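Local coordinates for protein putative glucoamylase (Bacteroides uniformis, PDB 4GL3) that probably hydrolyses glucose-containing oligo- or polysaccharides as a glucoamylase-like glycoside hydrolase of the six-hairpin clan, at residues A[38-43]-A[103-108]; A[93-98]-A[109-114]; A[237-242]-A[272-277]; A[243-248]-A[315-320]; A[298-303]-A[344-349]. One frame throughout, in Å; residues are numbered along the deposited sequence.

Contacts 3 and 5 are buried, whereas contacts 1, 2 and 4 are only partly so. Contacts 1 and 2 share a small antiparallel sheet, pairing strands 104-106 and 112-113; contact 1 has a polar bond at each end and an apolar middle, while contact 2 is mostly polar and adds bridging waters. Contact 3 lies about 33 Å from contact 1, centre to centre, across the chain's centre, with one glutamine amide gripping a strand backbone. Contact 4 continues from it along the chain, bonded through Asn241 O to Gly246 N at 2.8 Å, yet its own two turns meet by packing alone. Contact 5 also lacks hydrogen bonds between its segments and relies on aromatic rings. Leu303 of contact 5 packs against Ser316 and Pro317 of contact 4.

Contact 1 of 5, residues A[38-43]-A[103-108]; sequences SGLAHE and HWMNGK
The indole N-H of Trp104 meets the carboxylate of Glu43 in an unusual way: the bond is nearly straight (169° at the hydrogen) and stays close to the indole plane, yet it arrives from above the carboxylate, 54° out of its plane. Trp104 lies on strand 104-106, the middle member of a three-stranded antiparallel sheet in a mostly helical chain, consistent with the (alpha/alpha)6 barrel of six-hairpin glycosidases. Loop 38-43 passes alongside on its way from helix 15-27 to strand 51-53. Trp104 NE1 stands 3.2 Å from Glu43 OE1. The bend of the glutamate at chi2 (78°) also brings its aliphatic part against the indole, with Glu43 CG 3.9 Å from Trp104 CZ2. His103 NE2 comes within 4.0 Å of the same OE1 without bonding to it, while Thr53 OG1 adds a weak bond to that oxygen. Bound diethylene glycol next to Glu43 and glycerol next to His103, both probably from the crystallisation liquor, suggest that this end is accessible to small molecules.

Midway the contact turns apolar. Leu40 and the selenomethionine Met105 cross at about a right angle, CD1 of the leucine 3.8 Å from SE, and Phe88 of helix 75-90 packs on both. At the other end Ser38 forms an ST turn, its OG accepting from Leu40 N at 3.3 Å. The same hydroxyl donates to Gly107 O at 2.8 Å, in the carbonyl plane and on a lone pair.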
# COMPACT_ATOMS: atom_id res chain seq x y z
N SER A 38 -2.19 -15.45 -14.33
CA SER A 38 -1.45 -15.34 -13.08
C SER A 38 -2.25 -14.90 -11.87
O SER A 38 -1.81 -15.15 -10.76
CB SER A 38 -0.29 -14.36 -13.26
OG SER A 38 -0.75 -13.05 -13.64
N GLY A 39 -3.37 -14.18 -12.09
CA GLY A 39 -4.11 -13.50 -11.00
C GLY A 39 -3.52 -12.18 -10.54
O GLY A 39 -4.07 -11.51 -9.65
N LEU A 40 -2.42 -11.77 -11.15
CA LEU A 40 -1.77 -10.52 -10.78
C LEU A 40 -2.53 -9.31 -11.33
O LEU A 40 -3.31 -9.40 -12.31
CB LEU A 40 -0.30 -10.49 -11.24
CG LEU A 40 0.67 -11.55 -10.70
CD1 LEU A 40 2.07 -11.44 -11.36
CD2 LEU A 40 0.75 -11.46 -9.16
N ALA A 41 -2.32 -8.18 -10.66
CA ALA A 41 -2.99 -6.93 -10.97
C ALA A 41 -2.23 -6.15 -12.03
O ALA A 41 -0.99 -6.10 -12.04
CB ALA A 41 -3.12 -6.08 -9.69
N HIS A 42 -2.97 -5.57 -12.97
CA HIS A 42 -2.43 -4.58 -13.88
C HIS A 42 -1.99 -3.33 -13.09
O HIS A 42 -2.62 -2.94 -12.09
CB HIS A 42 -3.47 -4.13 -14.90
CG HIS A 42 -3.71 -5.09 -16.01
ND1 HIS A 42 -4.66 -6.08 -15.94
CD2 HIS A 42 -3.17 -5.16 -17.24
CE1 HIS A 42 -4.66 -6.76 -17.08
NE2 HIS A 42 -3.76 -6.22 -17.88
N GLU A 43 -0.94 -2.67 -13.57
CA GLU A 43 -0.51 -1.42 -12.97
C GLU A 43 -1.60 -0.37 -13.12
O GLU A 43 -1.81 0.46 -12.22
CB GLU A 43 0.81 -0.93 -13.62
CG GLU A 43 1.17 0.57 -13.42
CD GLU A 43 1.76 1.04 -12.04
OE1 GLU A 43 2.37 0.26 -11.19
OE2 GLU A 43 1.61 2.30 -11.83
N HIS A 103 9.64 -4.61 -9.93
CA HIS A 103 8.47 -3.74 -9.78
C HIS A 103 7.39 -4.22 -10.76
O HIS A 103 6.25 -4.43 -10.38
CB HIS A 103 8.92 -2.31 -10.00
CG HIS A 103 7.88 -1.25 -9.80
ND1 HIS A 103 8.22 0.09 -9.64
CD2 HIS A 103 6.52 -1.29 -9.78
CE1 HIS A 103 7.11 0.81 -9.50
NE2 HIS A 103 6.07 -0.01 -9.59
N TRP A 104 7.76 -4.37 -12.03
CA TRP A 104 6.85 -4.82 -13.08
C TRP A 104 7.31 -6.16 -13.67
O TRP A 104 8.50 -6.37 -13.83
CB TRP A 104 6.81 -3.81 -14.22
CG TRP A 104 6.04 -2.55 -13.94
CD1 TRP A 104 5.25 -2.29 -12.89
CD2 TRP A 104 5.98 -1.41 -14.79
NE1 TRP A 104 4.69 -1.04 -13.02
CE2 TRP A 104 5.12 -0.48 -14.18
CE3 TRP A 104 6.57 -1.08 -16.02
CZ2 TRP A 104 4.82 0.77 -14.73
CZ3 TRP A 104 6.25 0.16 -16.60
CH2 TRP A 104 5.39 1.07 -15.94
N MSE A 105 6.36 -7.03 -13.97
CA MSE A 105 6.59 -8.23 -14.76
C MSE A 105 5.44 -8.48 -15.73
O MSE A 105 4.32 -7.90 -15.60
CB MSE A 105 6.76 -9.49 -13.87
CG MSE A 105 5.61 -9.82 -13.01
SE MSE A 105 5.74 -11.57 -12.12
CE MSE A 105 7.40 -11.27 -11.19
N ASN A 106 5.73 -9.31 -16.73
CA ASN A 106 4.72 -9.68 -17.68
C ASN A 106 3.73 -10.60 -16.96
O ASN A 106 4.14 -11.62 -16.41
CB ASN A 106 5.37 -10.32 -18.87
CG ASN A 106 4.40 -10.70 -19.95
OD1 ASN A 106 3.45 -11.47 -19.72
ND2 ASN A 106 4.66 -10.24 -21.16
N GLY A 107 2.45 -10.23 -16.95
CA GLY A 107 1.42 -10.98 -16.22
C GLY A 107 1.03 -12.33 -16.82
O GLY A 107 0.32 -13.09 -16.21
N LYS A 108 1.51 -12.62 -18.03
CA LYS A 108 1.36 -13.92 -18.64
C LYS A 108 2.64 -14.77 -18.52
O LYS A 108 2.56 -15.91 -18.19
CB LYS A 108 0.99 -13.82 -20.13
CG LYS A 108 -0.05 -12.77 -20.51
CD LYS A 108 -0.31 -12.79 -22.03
CE LYS A 108 -1.58 -12.05 -22.45
NZ LYS A 108 -1.70 -10.69 -21.85

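Contact 2 of 5, residues A[93-98]-A[109-114]; sequences NTDSYH and TGKTIP
Between backbones, Asp95 N donates to Gly110 O at 2.9 Å, and the two segments run nearly in the same direction, 16° apart. Gly110 has a positive phi, and a side chain there would run into Thr94 OG1, whose hydroxyl is bonded to Phe88 O.

Charged groups reach main-chain atoms rather than each other. Lys111 bends at chi2 (-53°) and folds back to place NZ 2.7 Å from Asn93 O, in the carbonyl plane and on a lone pair. Asp95 OD2 takes the N-H of Thr112 at 2.8 Å, on its anti side. Asp95 OD1 and Lys111 NZ remain 4.3 Å apart, joined through a water that donates to the carboxylate and accepts from the ammonium.

The hydroxyls of Tyr97 and Thr112 meet at the edge of the tyrosine ring, OH to OG1 2.7 Å. A second water links Thr112 OG1 with Asp95 O. The contact thus ties the loop after helix 75-90 to the edge strand 112-113 of the small antiparallel sheet.

Asp95 and Lys111 are close enough for their charges to favour each other, but the contact is probably set by directional bonds to main-chain atoms and water, not by a direct salt bridge.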
# COMPACT_ATOMS: atom_id res chain seq x y z
N ASN A 93 10.36 -20.20 -13.60
CA ASN A 93 10.35 -19.42 -14.85
C ASN A 93 9.87 -17.96 -14.71
O ASN A 93 10.02 -17.15 -15.62
CB ASN A 93 9.55 -20.18 -15.90
CG ASN A 93 10.23 -21.52 -16.22
OD1 ASN A 93 11.44 -21.58 -16.35
ND2 ASN A 93 9.46 -22.60 -16.22
N THR A 94 9.34 -17.63 -13.54
CA THR A 94 9.03 -16.25 -13.18
C THR A 94 10.27 -15.63 -12.61
O THR A 94 10.83 -16.14 -11.64
CB THR A 94 7.89 -16.24 -12.13
OG1 THR A 94 6.72 -16.78 -12.76
CG2 THR A 94 7.64 -14.85 -11.59
N ASP A 95 10.70 -14.50 -13.17
CA ASP A 95 11.94 -13.87 -12.75
C ASP A 95 11.94 -13.42 -11.30
O ASP A 95 10.97 -12.77 -10.81
CB ASP A 95 12.27 -12.68 -13.64
CG ASP A 95 12.71 -13.08 -15.04
OD1 ASP A 95 13.23 -14.20 -15.22
OD2 ASP A 95 12.51 -12.28 -15.97
N SER A 96 13.04 -13.74 -10.63
CA SER A 96 13.32 -13.28 -9.28
C SER A 96 14.83 -13.15 -9.06
O SER A 96 15.63 -13.77 -9.77
CB SER A 96 12.71 -14.23 -8.22
OG SER A 96 13.23 -15.56 -8.24
N TYR A 97 15.19 -12.35 -8.07
CA TYR A 97 16.57 -11.97 -7.79
C TYR A 97 16.74 -11.96 -6.28
O TYR A 97 16.19 -11.14 -5.62
CB TYR A 97 16.94 -10.62 -8.43
CG TYR A 97 16.39 -10.47 -9.84
CD1 TYR A 97 15.08 -10.00 -10.04
CD2 TYR A 97 17.17 -10.80 -10.95
CE1 TYR A 97 14.57 -9.89 -11.33
CE2 TYR A 97 16.66 -10.70 -12.26
CZ TYR A 97 15.36 -10.22 -12.43
OH TYR A 97 14.80 -10.17 -13.68
N HIS A 98 17.51 -12.92 -5.76
CA HIS A 98 17.76 -13.04 -4.32
C HIS A 98 16.44 -13.11 -3.53
O HIS A 98 16.30 -12.54 -2.47
CB HIS A 98 18.69 -11.94 -3.83
CG HIS A 98 20.12 -12.11 -4.30
ND1 HIS A 98 21.05 -12.83 -3.59
CD2 HIS A 98 20.78 -11.59 -5.37
CE1 HIS A 98 22.21 -12.81 -4.24
NE2 HIS A 98 22.07 -12.07 -5.32
N THR A 109 3.82 -14.22 -18.77
CA THR A 109 5.04 -15.04 -18.82
C THR A 109 5.90 -14.98 -17.57
O THR A 109 6.78 -15.79 -17.37
CB THR A 109 5.95 -14.59 -19.98
OG1 THR A 109 6.41 -13.24 -19.70
CG2 THR A 109 5.18 -14.71 -21.35
N GLY A 110 5.67 -13.99 -16.73
CA GLY A 110 6.47 -13.83 -15.52
C GLY A 110 7.86 -13.23 -15.73
O GLY A 110 8.65 -13.22 -14.80
N LYS A 111 8.17 -12.73 -16.93
CA LYS A 111 9.45 -12.11 -17.19
C LYS A 111 9.47 -10.65 -16.73
O LYS A 111 8.50 -9.90 -16.89
CB LYS A 111 9.81 -12.26 -18.69
CG LYS A 111 9.81 -13.71 -19.20
CD LYS A 111 10.70 -14.67 -18.35
CE LYS A 111 10.67 -16.13 -18.85
NZ LYS A 111 11.42 -17.07 -17.92
N THR A 112 10.56 -10.22 -16.12
CA THR A 112 10.70 -8.85 -15.68
C THR A 112 10.48 -7.88 -16.81
O THR A 112 10.93 -8.11 -17.91
CB THR A 112 12.09 -8.63 -15.07
OG1 THR A 112 12.17 -9.42 -13.87
CG2 THR A 112 12.35 -7.12 -14.77
N ILE A 113 9.79 -6.77 -16.51
CA ILE A 113 9.69 -5.56 -17.39
C ILE A 113 10.39 -4.45 -16.66
O ILE A 113 9.99 -4.10 -15.56
CB ILE A 113 8.24 -5.13 -17.66
CG1 ILE A 113 7.52 -6.27 -18.40
CG2 ILE A 113 8.18 -3.84 -18.54
CD1 ILE A 113 5.99 -6.15 -18.44
N PRO A 114 11.49 -3.94 -17.20
CA PRO A 114 12.17 -2.84 -16.50
C PRO A 114 11.29 -1.65 -16.26
O PRO A 114 10.46 -1.30 -17.12
CB PRO A 114 13.29 -2.46 -17.47
CG PRO A 114 13.51 -3.65 -18.34
CD PRO A 114 12.15 -4.31 -18.46
O HOH W 1 12.74 -19.73 -17.39
O HOH W 2 6.45 -18.16 -15.10
O HOH W 3 10.64 -10.04 -11.55
O HOH W 4 13.57 -15.90 -17.41

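Contact 3 of 5, residues A[237-242]-A[272-277]; sequences LPLGNN and EEQMKA
This is a buried strand-on-helix contact in which Gln274 of helix 271-288 grips Leu239 of the weakly bonded strand 235-239. That strand pairs with strand 227-232 in a two-stranded antiparallel hairpin, and the helix crosses it with an angle of 120° between their N-to-C directions, the axes 7.5 Å apart. The hairpin thus lies against helix 271-288 within the putative glucoamylase region of the six-hairpin clan.

The amide of Gln274 bonds the backbone of one residue twice. Its OE1 accepts from Leu239 N at 2.8 Å, and its NE2 donates to Leu239 O at 2.9 Å. The second bond leaves near the amide plane of the glutamine but strikes the carbonyl from above, 54° out of its plane. A turn at chi2 (65°) swings the amide off the helix and towards the strand. A leucine in its place would probably fill much of the same volume but leave the buried N-H and C=O of Leu239 without these mates.

Around the amide the packing is close: Pro238 CD approaches Gln274 OE1 to 3.2 Å, and Leu237 CD1 lies 3.7 Å from Gln274 NE2. Ala277 CB, one helical turn on, touches Leu237 and Pro238, 4.1 Å from Leu237 CD1. One turn back from Ala277, the extended side chain of Glu273 brings OE1 within 3.9 Å of Pro238 CG.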
# COMPACT_ATOMS: atom_id res chain seq x y z
N LEU A 237 3.19 16.99 14.11
CA LEU A 237 3.48 15.87 13.22
C LEU A 237 4.79 15.18 13.65
O LEU A 237 5.87 15.76 13.45
CB LEU A 237 3.61 16.37 11.76
CG LEU A 237 3.90 15.35 10.65
CD1 LEU A 237 2.79 14.30 10.52
CD2 LEU A 237 4.13 16.09 9.33
N PRO A 238 4.72 13.95 14.23
CA PRO A 238 5.96 13.33 14.77
C PRO A 238 7.08 13.14 13.75
O PRO A 238 8.23 13.47 14.04
CB PRO A 238 5.48 11.98 15.32
CG PRO A 238 4.02 12.21 15.66
CD PRO A 238 3.51 13.20 14.63
N LEU A 239 6.72 12.66 12.58
CA LEU A 239 7.66 12.25 11.55
C LEU A 239 7.29 12.79 10.14
O LEU A 239 6.13 13.13 9.84
CB LEU A 239 7.74 10.72 11.48
CG LEU A 239 8.07 9.89 12.75
CD1 LEU A 239 7.90 8.38 12.45
CD2 LEU A 239 9.46 10.23 13.29
N GLY A 240 8.29 12.83 9.26
CA GLY A 240 8.03 13.01 7.84
C GLY A 240 8.52 14.35 7.29
O GLY A 240 8.95 15.25 8.02
N ASN A 241 8.40 14.46 5.97
CA ASN A 241 8.87 15.60 5.19
C ASN A 241 8.37 16.92 5.74
O ASN A 241 7.16 17.11 5.98
CB ASN A 241 8.37 15.42 3.74
CG ASN A 241 9.06 16.33 2.77
OD1 ASN A 241 8.85 17.54 2.75
ND2 ASN A 241 9.91 15.73 1.93
N ASN A 242 9.27 17.88 5.89
CA ASN A 242 8.89 19.20 6.40
C ASN A 242 8.02 20.07 5.44
O ASN A 242 6.88 20.39 5.75
CB ASN A 242 10.18 19.93 6.82
CG ASN A 242 9.91 21.29 7.44
OD1 ASN A 242 8.81 21.59 7.86
ND2 ASN A 242 10.95 22.10 7.52
N GLU A 272 0.10 5.66 15.82
CA GLU A 272 -1.29 6.05 15.72
C GLU A 272 -1.41 7.59 15.62
O GLU A 272 -2.20 8.11 14.82
CB GLU A 272 -2.09 5.54 16.92
CG GLU A 272 -3.59 5.75 16.77
CD GLU A 272 -4.39 5.05 17.88
OE1 GLU A 272 -3.80 4.40 18.78
OE2 GLU A 272 -5.62 5.16 17.83
N GLU A 273 -0.66 8.29 16.46
CA GLU A 273 -0.58 9.74 16.40
C GLU A 273 -0.06 10.18 15.02
O GLU A 273 -0.59 11.11 14.43
CB GLU A 273 0.34 10.27 17.50
CG GLU A 273 0.29 11.78 17.66
CD GLU A 273 1.38 12.37 18.57
OE1 GLU A 273 2.28 11.65 19.08
OE2 GLU A 273 1.34 13.61 18.78
N GLN A 274 0.97 9.51 14.50
CA GLN A 274 1.55 9.88 13.21
C GLN A 274 0.47 9.85 12.11
O GLN A 274 0.37 10.80 11.30
CB GLN A 274 2.71 8.94 12.82
CG GLN A 274 3.29 9.19 11.40
CD GLN A 274 3.97 10.55 11.24
OE1 GLN A 274 4.32 11.21 12.23
NE2 GLN A 274 4.19 10.97 9.98
N MSE A 275 -0.30 8.75 12.07
CA MSE A 275 -1.23 8.53 10.94
C MSE A 275 -2.38 9.55 11.03
O MSE A 275 -2.78 10.13 10.01
CB MSE A 275 -1.79 7.11 10.91
CG MSE A 275 -0.80 6.00 10.81
SE MSE A 275 0.62 6.34 9.57
CE MSE A 275 2.11 5.64 10.61
N LYS A 276 -2.87 9.78 12.24
CA LYS A 276 -3.90 10.79 12.47
C LYS A 276 -3.42 12.19 12.16
O LYS A 276 -4.12 12.93 11.49
CB LYS A 276 -4.43 10.73 13.91
CG LYS A 276 -5.17 9.43 14.18
CD LYS A 276 -5.98 9.43 15.48
CE LYS A 276 -6.87 8.18 15.52
NZ LYS A 276 -7.02 7.66 16.90
N ALA A 277 -2.23 12.55 12.65
CA ALA A 277 -1.66 13.88 12.42
C ALA A 277 -1.50 14.13 10.93
O ALA A 277 -1.92 15.16 10.42
CB ALA A 277 -0.31 14.07 13.15

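Contact 4 of 5, residues A[243-248]-A[315-320]; sequences HGKGGP and HSPGND
Gly244 and Gly318 bring two beta turns together, their CA atoms 4.2 Å apart. Residues 244-247 form a type I' beta turn closed by Gly247 N bonding to Gly244 O at 2.9 Å, and residues 316-319 form a type I turn closed by Asn319 N bonding to Ser316 O, also 2.9 Å. Gly246 and Gly247 adopt backbone angles that would jam a side chain against the preceding carbonyl. A side chain on Gly318 would run into His243 ND1 and crowd Gly244 CA, so the close approach of the turns probably requires its absence. No hydrogen bond passes between the segments.

Pro317 is the main wedge. Its CD sits 3.5 Å from Gly244 O, while its CB packs against the methylenes of Lys245, 3.8 Å from CD of the lysine; the two side chains pass at a slant. Ser316 CB packs 3.5 Å from Pro248 N, and Pro248 CB comes 3.5 Å from His315 O. With OG placed between its own backbone N and carbonyl carbon (chi1 79°), Ser316 accepts from Gly318 N at 3.1 Å, an ST turn within the second loop.

Helix 271-288 packs against both turns: Lys245 and Pro317 both touch Tyr285, Lys245 also Ile281 and Pro317 Asn282, and Gly247 O is bonded to His278 NE2. The turns thus join the loop after strand 235-239 to the one leading from strand 313-314 towards helix 326-331.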
# COMPACT_ATOMS: atom_id res chain seq x y z
N HIS A 243 8.59 20.47 4.30
CA HIS A 243 7.94 21.30 3.28
C HIS A 243 6.66 20.61 2.79
O HIS A 243 5.64 21.25 2.53
CB HIS A 243 8.94 21.56 2.11
CG HIS A 243 8.39 22.38 0.97
ND1 HIS A 243 8.09 21.84 -0.27
CD2 HIS A 243 8.13 23.71 0.86
CE1 HIS A 243 7.65 22.79 -1.08
NE2 HIS A 243 7.67 23.93 -0.42
N GLY A 244 6.69 19.29 2.72
CA GLY A 244 5.52 18.53 2.28
C GLY A 244 4.48 18.27 3.35
O GLY A 244 3.48 17.59 3.07
N LYS A 245 4.68 18.81 4.56
CA LYS A 245 3.76 18.58 5.68
C LYS A 245 3.44 17.09 5.85
O LYS A 245 2.29 16.69 5.99
CB LYS A 245 2.49 19.40 5.50
CG LYS A 245 2.76 20.87 5.19
CD LYS A 245 1.52 21.74 5.32
CE LYS A 245 1.69 23.08 4.61
NZ LYS A 245 2.74 23.91 5.21
N GLY A 246 4.47 16.29 5.82
CA GLY A 246 4.35 14.82 5.93
C GLY A 246 4.49 14.08 4.61
O GLY A 246 4.87 12.90 4.58
N GLY A 247 4.21 14.77 3.51
CA GLY A 247 4.30 14.18 2.19
C GLY A 247 2.94 13.78 1.65
O GLY A 247 1.89 14.06 2.24
N PRO A 248 2.94 13.14 0.49
CA PRO A 248 1.73 12.51 -0.06
C PRO A 248 1.08 11.56 0.97
O PRO A 248 1.79 10.81 1.72
CB PRO A 248 2.24 11.72 -1.26
CG PRO A 248 3.67 12.15 -1.48
CD PRO A 248 4.18 12.76 -0.21
N HIS A 315 1.61 14.37 -5.58
CA HIS A 315 0.91 15.57 -5.06
C HIS A 315 0.96 15.55 -3.53
O HIS A 315 0.89 14.48 -2.90
CB HIS A 315 -0.54 15.67 -5.51
CG HIS A 315 -0.75 15.44 -6.97
ND1 HIS A 315 -1.26 14.27 -7.47
CD2 HIS A 315 -0.48 16.23 -8.04
CE1 HIS A 315 -1.30 14.34 -8.79
NE2 HIS A 315 -0.83 15.53 -9.16
N SER A 316 1.06 16.74 -2.94
CA SER A 316 1.05 16.87 -1.49
C SER A 316 0.91 18.36 -1.16
O SER A 316 0.90 19.23 -2.08
CB SER A 316 2.38 16.32 -0.90
OG SER A 316 3.42 17.28 -1.06
N PRO A 317 0.84 18.69 0.13
CA PRO A 317 0.79 20.14 0.42
C PRO A 317 2.04 20.94 -0.02
O PRO A 317 1.96 22.15 -0.08
CB PRO A 317 0.66 20.18 1.95
CG PRO A 317 -0.04 18.89 2.28
CD PRO A 317 0.49 17.88 1.31
N GLY A 318 3.16 20.28 -0.28
CA GLY A 318 4.33 20.94 -0.89
C GLY A 318 4.47 20.75 -2.41
O GLY A 318 5.46 21.16 -2.98
N ASN A 319 3.46 20.13 -3.04
CA ASN A 319 3.41 19.91 -4.48
C ASN A 319 1.94 19.78 -4.89
O ASN A 319 1.44 18.68 -5.23
CB ASN A 319 4.17 18.65 -4.86
CG ASN A 319 4.13 18.35 -6.35
OD1 ASN A 319 4.06 19.26 -7.17
ND2 ASN A 319 4.17 17.08 -6.71
N ASP A 320 1.25 20.91 -4.79
CA ASP A 320 -0.18 20.98 -4.98
C ASP A 320 -0.41 21.56 -6.37
O ASP A 320 -0.09 22.70 -6.60
CB ASP A 320 -0.77 21.89 -3.92
CG ASP A 320 -2.29 22.05 -4.05
OD1 ASP A 320 -2.97 21.24 -4.71
OD2 ASP A 320 -2.79 23.03 -3.48

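Contact 5 of 5, residues A[298-303]-A[344-349]; sequences EKCWGL and MRYFYE
Tyr346 packs closely against Lys299 and Cys300. The CB of Lys299 lies over one face of the ring, 4.2 Å from its centroid and 27° off the normal, a CH-pi contact, and the carbonyl Lys299 O reaches Tyr346 CD2 at 3.3 Å. Cys300 CB adds an apolar contact of 3.8 Å to Tyr346 CE2, while its SG, 5.1 Å from the ring centroid, is a slanting sulfur-aromatic neighbour. With CG opposite its backbone N (chi1 174°), the tyrosine projects from the helix onto this loop. A serine here would probably leave Lys299 CB and Cys300 CB facing a gap where the ring had been.

The contact is a loop packed on the C-terminal part of helix 337-349, with loop 298-303 leading from helix 271-288 to strand 305-306. Phe347 continues the packed side more loosely: Trp301 O meets the ring at its edge, 4.1 Å from CZ, and Cys300 SG is 4.5 Å from CE1.

On the solvent side, the contact thins out. Beyond CD, which still lies 4.1 Å from Tyr346 CD1, the Lys299 chain bends at chi4 and leads away, and its NZ forms a salt bridge with Glu342 one helical turn before Tyr346.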
# COMPACT_ATOMS: atom_id res chain seq x y z
N GLU A 298 -13.85 20.81 3.01
CA GLU A 298 -14.19 19.73 3.93
C GLU A 298 -14.73 18.51 3.21
O GLU A 298 -14.54 17.40 3.67
CB GLU A 298 -15.25 20.22 4.94
CG GLU A 298 -14.68 21.30 5.84
CD GLU A 298 -15.69 21.85 6.82
OE1 GLU A 298 -16.75 21.20 6.98
OE2 GLU A 298 -15.41 22.92 7.41
N LYS A 299 -15.41 18.74 2.10
CA LYS A 299 -16.03 17.66 1.33
C LYS A 299 -15.06 17.12 0.31
O LYS A 299 -15.25 16.05 -0.22
CB LYS A 299 -17.28 18.18 0.64
CG LYS A 299 -18.34 18.60 1.63
CD LYS A 299 -19.75 18.45 1.09
CE LYS A 299 -20.78 18.63 2.19
NZ LYS A 299 -20.42 17.79 3.38
N CYS A 300 -14.00 17.87 0.04
CA CYS A 300 -13.16 17.61 -1.09
C CYS A 300 -11.70 17.88 -0.71
O CYS A 300 -11.19 19.00 -0.87
CB CYS A 300 -13.63 18.49 -2.23
SG CYS A 300 -12.87 18.08 -3.78
N TRP A 301 -11.07 16.85 -0.14
CA TRP A 301 -9.69 16.91 0.35
C TRP A 301 -9.00 15.60 0.06
O TRP A 301 -9.65 14.58 -0.19
CB TRP A 301 -9.64 17.17 1.86
CG TRP A 301 -10.28 16.12 2.73
CD1 TRP A 301 -11.61 16.02 3.05
CD2 TRP A 301 -9.62 15.04 3.43
NE1 TRP A 301 -11.82 14.95 3.90
CE2 TRP A 301 -10.62 14.33 4.14
CE3 TRP A 301 -8.31 14.60 3.51
CZ2 TRP A 301 -10.33 13.22 4.92
CZ3 TRP A 301 -8.03 13.50 4.28
CH2 TRP A 301 -9.03 12.82 4.97
N GLY A 302 -7.66 15.65 0.12
CA GLY A 302 -6.82 14.47 0.03
C GLY A 302 -5.84 14.62 -1.12
O GLY A 302 -6.22 14.46 -2.29
N LEU A 303 -4.58 14.89 -0.78
CA LEU A 303 -3.48 15.00 -1.75
C LEU A 303 -2.47 13.85 -1.60
O LEU A 303 -1.91 13.61 -0.52
CB LEU A 303 -2.77 16.35 -1.57
CG LEU A 303 -3.60 17.62 -1.72
CD1 LEU A 303 -2.76 18.84 -1.36
CD2 LEU A 303 -4.19 17.73 -3.13
N MSE A 344 -16.05 10.64 0.85
CA MSE A 344 -16.59 9.50 0.10
C MSE A 344 -17.97 9.81 -0.45
O MSE A 344 -18.27 9.55 -1.61
CB MSE A 344 -16.66 8.26 0.99
CG MSE A 344 -16.84 6.95 0.21
SE MSE A 344 -17.07 5.38 1.40
CE MSE A 344 -15.36 5.40 2.29
N ARG A 345 -18.83 10.38 0.39
CA ARG A 345 -20.19 10.64 -0.02
C ARG A 345 -20.24 11.75 -1.07
O ARG A 345 -21.06 11.69 -1.99
CB ARG A 345 -21.08 10.99 1.19
CG ARG A 345 -22.57 11.07 0.87
CD ARG A 345 -23.41 11.15 2.15
NE ARG A 345 -23.32 9.92 2.94
CZ ARG A 345 -24.03 8.81 2.71
NH1 ARG A 345 -24.92 8.77 1.72
NH2 ARG A 345 -23.85 7.75 3.49
N TYR A 346 -19.37 12.75 -0.94
CA TYR A 346 -19.30 13.84 -1.91
C TYR A 346 -18.82 13.30 -3.28
O TYR A 346 -19.39 13.65 -4.32
CB TYR A 346 -18.37 14.95 -1.39
CG TYR A 346 -18.12 16.06 -2.42
CD1 TYR A 346 -19.09 17.02 -2.70
CD2 TYR A 346 -16.91 16.12 -3.10
CE1 TYR A 346 -18.85 18.02 -3.63
CE2 TYR A 346 -16.67 17.11 -4.03
CZ TYR A 346 -17.63 18.03 -4.30
OH TYR A 346 -17.35 18.98 -5.22
N PHE A 347 -17.81 12.43 -3.25
CA PHE A 347 -17.26 11.87 -4.46
C PHE A 347 -18.30 11.03 -5.18
O PHE A 347 -18.37 11.06 -6.40
CB PHE A 347 -16.03 10.98 -4.19
CG PHE A 347 -14.84 11.70 -3.60
CD1 PHE A 347 -14.64 13.05 -3.76
CD2 PHE A 347 -13.90 10.97 -2.89
CE1 PHE A 347 -13.52 13.67 -3.21
CE2 PHE A 347 -12.78 11.57 -2.35
CZ PHE A 347 -12.59 12.93 -2.51
N TYR A 348 -19.10 10.29 -4.42
CA TYR A 348 -20.12 9.43 -5.00
C TYR A 348 -21.36 10.21 -5.41
O TYR A 348 -21.82 10.10 -6.56
CB TYR A 348 -20.53 8.32 -4.03
CG TYR A 348 -21.53 7.36 -4.62
CD1 TYR A 348 -21.12 6.39 -5.54
CD2 TYR A 348 -22.84 7.38 -4.25
CE1 TYR A 348 -22.04 5.51 -6.09
CE2 TYR A 348 -23.75 6.50 -4.79
CZ TYR A 348 -23.32 5.58 -5.71
OH TYR A 348 -24.22 4.73 -6.26
N GLU A 349 -21.93 10.99 -4.49
CA GLU A 349 -23.21 11.61 -4.75
C GLU A 349 -23.07 12.84 -5.63
O GLU A 349 -23.89 13.04 -6.49
CB GLU A 349 -23.97 11.95 -3.43
CG GLU A 349 -24.36 10.71 -2.63
CD GLU A 349 -25.13 10.95 -1.32
OE1 GLU A 349 -25.35 12.11 -0.92
OE2 GLU A 349 -25.51 9.95 -0.69